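Local atomic coordinates of 6-phosphogluconolactonase (Trypanosoma cruzi, PDB entry 6VYE), a protein that probably catalyses the hydrolysis of 6-phosphogluconolactone to 6-phosphogluconate, the second step of the pentose phosphate pathway. Residues R105-E109 and D110-P114. Residues are numbered along the deposited sequence; the frame is centred on the assembly and turned at random.
Sequences RDIPE and DLVVP. Unlike the reference sequence in segment 105-109: R105 (reference His).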
loop_
_atom_site.group_PDB
_atom_site.type_symbol
_atom_site.label_atom_id
_atom_site.label_comp_id
_atom_site.label_asym_id
_atom_site.label_seq_id
_atom_site.Cartn_x
_atom_site.Cartn_y
_atom_site.Cartn_z
ATOM N N ARG A 105 4.342 -17.664 3.744
ATOM C CA ARG A 105 4.450 -19.146 3.663
ATOM C C ARG A 105 4.123 -19.749 5.043
ATOM O O ARG A 105 3.617 -20.846 5.081
ATOM C CB ARG A 105 5.840 -19.566 3.162
ATOM C CG ARG A 105 7.022 -19.100 4.002
ATOM C CD ARG A 105 8.362 -19.382 3.314
ATOM N NE ARG A 105 9.453 -18.588 3.888
ATOM C CZ ARG A 105 10.146 -18.917 4.980
ATOM N NH1 ARG A 105 9.921 -20.062 5.597
ATOM N NH2 ARG A 105 11.088 -18.120 5.438
ATOM N N ASP A 106 4.329 -19.013 6.136
ATOM C CA ASP A 106 4.073 -19.506 7.510
ATOM C C ASP A 106 2.816 -18.881 8.149
ATOM O O ASP A 106 2.679 -19.012 9.374
ATOM C CB ASP A 106 5.292 -19.215 8.369
ATOM C CG ASP A 106 6.424 -20.190 8.082
ATOM O OD1 ASP A 106 7.585 -19.755 7.959
ATOM O OD2 ASP A 106 6.121 -21.362 7.949
ATOM N N ILE A 107 1.940 -18.215 7.388
ATOM C CA ILE A 107 0.686 -17.586 7.911
ATOM C C ILE A 107 -0.497 -18.488 7.579
ATOM O O ILE A 107 -0.586 -19.016 6.484
ATOM C CB ILE A 107 0.514 -16.163 7.330
ATOM C CG1 ILE A 107 1.698 -15.289 7.720
ATOM C CG2 ILE A 107 -0.821 -15.525 7.729
ATOM C CD1 ILE A 107 1.965 -15.212 9.214
ATOM N N PRO A 108 -1.454 -18.704 8.505
ATOM C CA PRO A 108 -2.665 -19.470 8.186
ATOM C C PRO A 108 -3.347 -18.967 6.903
ATOM O O PRO A 108 -3.313 -17.753 6.628
ATOM C CB PRO A 108 -3.554 -19.259 9.409
ATOM C CG PRO A 108 -2.567 -19.002 10.541
ATOM C CD PRO A 108 -1.408 -18.260 9.910
ATOM N N GLU A 109 -3.856 -19.899 6.099
ATOM C CA GLU A 109 -4.256 -19.658 4.686
ATOM C C GLU A 109 -5.425 -18.671 4.641
ATOM O O GLU A 109 -5.446 -17.808 3.731
ATOM C CB GLU A 109 -4.589 -20.958 3.946
ATOM C CG GLU A 109 -5.829 -21.671 4.453
ATOM C CD GLU A 109 -6.241 -22.848 3.582
ATOM O OE1 GLU A 109 -7.383 -22.852 3.096
ATOM O OE2 GLU A 109 -5.386 -23.724 3.340
ATOM N N ASP A 110 -6.339 -18.745 5.599
ATOM C CA ASP A 110 -7.506 -17.830 5.652
ATOM C C ASP A 110 -7.021 -16.393 5.874
ATOM O O ASP A 110 -7.801 -15.485 5.583
ATOM C CB ASP A 110 -8.543 -18.278 6.685
ATOM C CG ASP A 110 -8.151 -18.042 8.138
ATOM O OD1 ASP A 110 -7.114 -18.581 8.586
ATOM O OD2 ASP A 110 -8.885 -17.310 8.815
ATOM N N LEU A 111 -5.778 -16.189 6.333
ATOM C CA LEU A 111 -5.230 -14.847 6.680
ATOM C C LEU A 111 -4.378 -14.305 5.522
ATOM O O LEU A 111 -3.784 -13.236 5.660
ATOM C CB LEU A 111 -4.427 -14.954 7.979
ATOM C CG LEU A 111 -5.202 -15.224 9.271
ATOM C CD1 LEU A 111 -4.289 -15.030 10.488
ATOM C CD2 LEU A 111 -6.440 -14.365 9.404
ATOM N N VAL A 112 -4.386 -14.986 4.376
ATOM C CA VAL A 112 -3.576 -14.583 3.202
ATOM C C VAL A 112 -4.533 -14.423 2.042
ATOM O O VAL A 112 -5.136 -15.414 1.668
ATOM C CB VAL A 112 -2.467 -15.614 2.917
ATOM C CG1 VAL A 112 -1.658 -15.222 1.694
ATOM C CG2 VAL A 112 -1.586 -15.793 4.126
ATOM N N VAL A 113 -4.650 -13.220 1.502
ATOM C CA VAL A 113 -5.700 -12.909 0.497
ATOM C C VAL A 113 -5.039 -12.300 -0.731
ATOM O O VAL A 113 -5.037 -11.090 -0.893
ATOM C CB VAL A 113 -6.776 -12.006 1.138
ATOM C CG1 VAL A 113 -8.037 -11.967 0.304
ATOM C CG2 VAL A 113 -7.083 -12.462 2.567
ATOM N N PRO A 114 -4.440 -13.126 -1.614
ATOM C CA PRO A 114 -3.806 -12.645 -2.843
ATOM C C PRO A 114 -4.840 -12.217 -3.894
ATOM O O PRO A 114 -6.002 -12.589 -3.783
ATOM C CB PRO A 114 -3.049 -13.845 -3.433
ATOM C CG PRO A 114 -3.346 -15.024 -2.508
ATOM C CD PRO A 114 -4.409 -14.591 -1.514
#
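A short 3-10 turn, 109-111, folds P108 and L111 together in the loop between helices 95-104 and 119-122, at the surface of the 6-phosphogluconolactonase fold. Two successive i to i+3 backbone bonds close it. L111 N donates to P108 O at 2.9 Å with an N-H...O angle of 149°, and V112 N donates to E109 O at 3.1 Å. Both donors sit well above the plane of the carbonyl they meet, not on a lone pair. Just before the turn, I107 CG2 carries the apolar contact. With chi1 -60° placing CG1 beside the backbone N and CG2 anti to it, the CG2 methyl comes to 3.7 Å from L111 CB and equally 3.7 Å from V112 CG2. CG2 thus touches both neighbours, and the I107 side chain crosses each of theirs at about a right angle. V112 CG2 also touches P108 O at 3.6 Å, the oxygen that accepts from L111 N. The pyrrolidine ring of P108 adds a looser contact, CG to L111 CD1 at 4.3 Å. Beyond the turn, I107 packs on F79 of strand 77-85, L111 and V113 make backbone hydrogen bonds with F79, and V112 leans on Y96 and L104 of helix 95-104, so the loop packs between that helix and the strand. E109 and D110 face outward, and the D110 carboxylate forms a salt bridge with R75 through OD2, which probably steadies its negative charge. D110 CG stands between the backbone N and carbonyl carbon (chi1 74°), turning the carboxylate back toward P108, where OD1 comes within 3.7 Å of P108 CB.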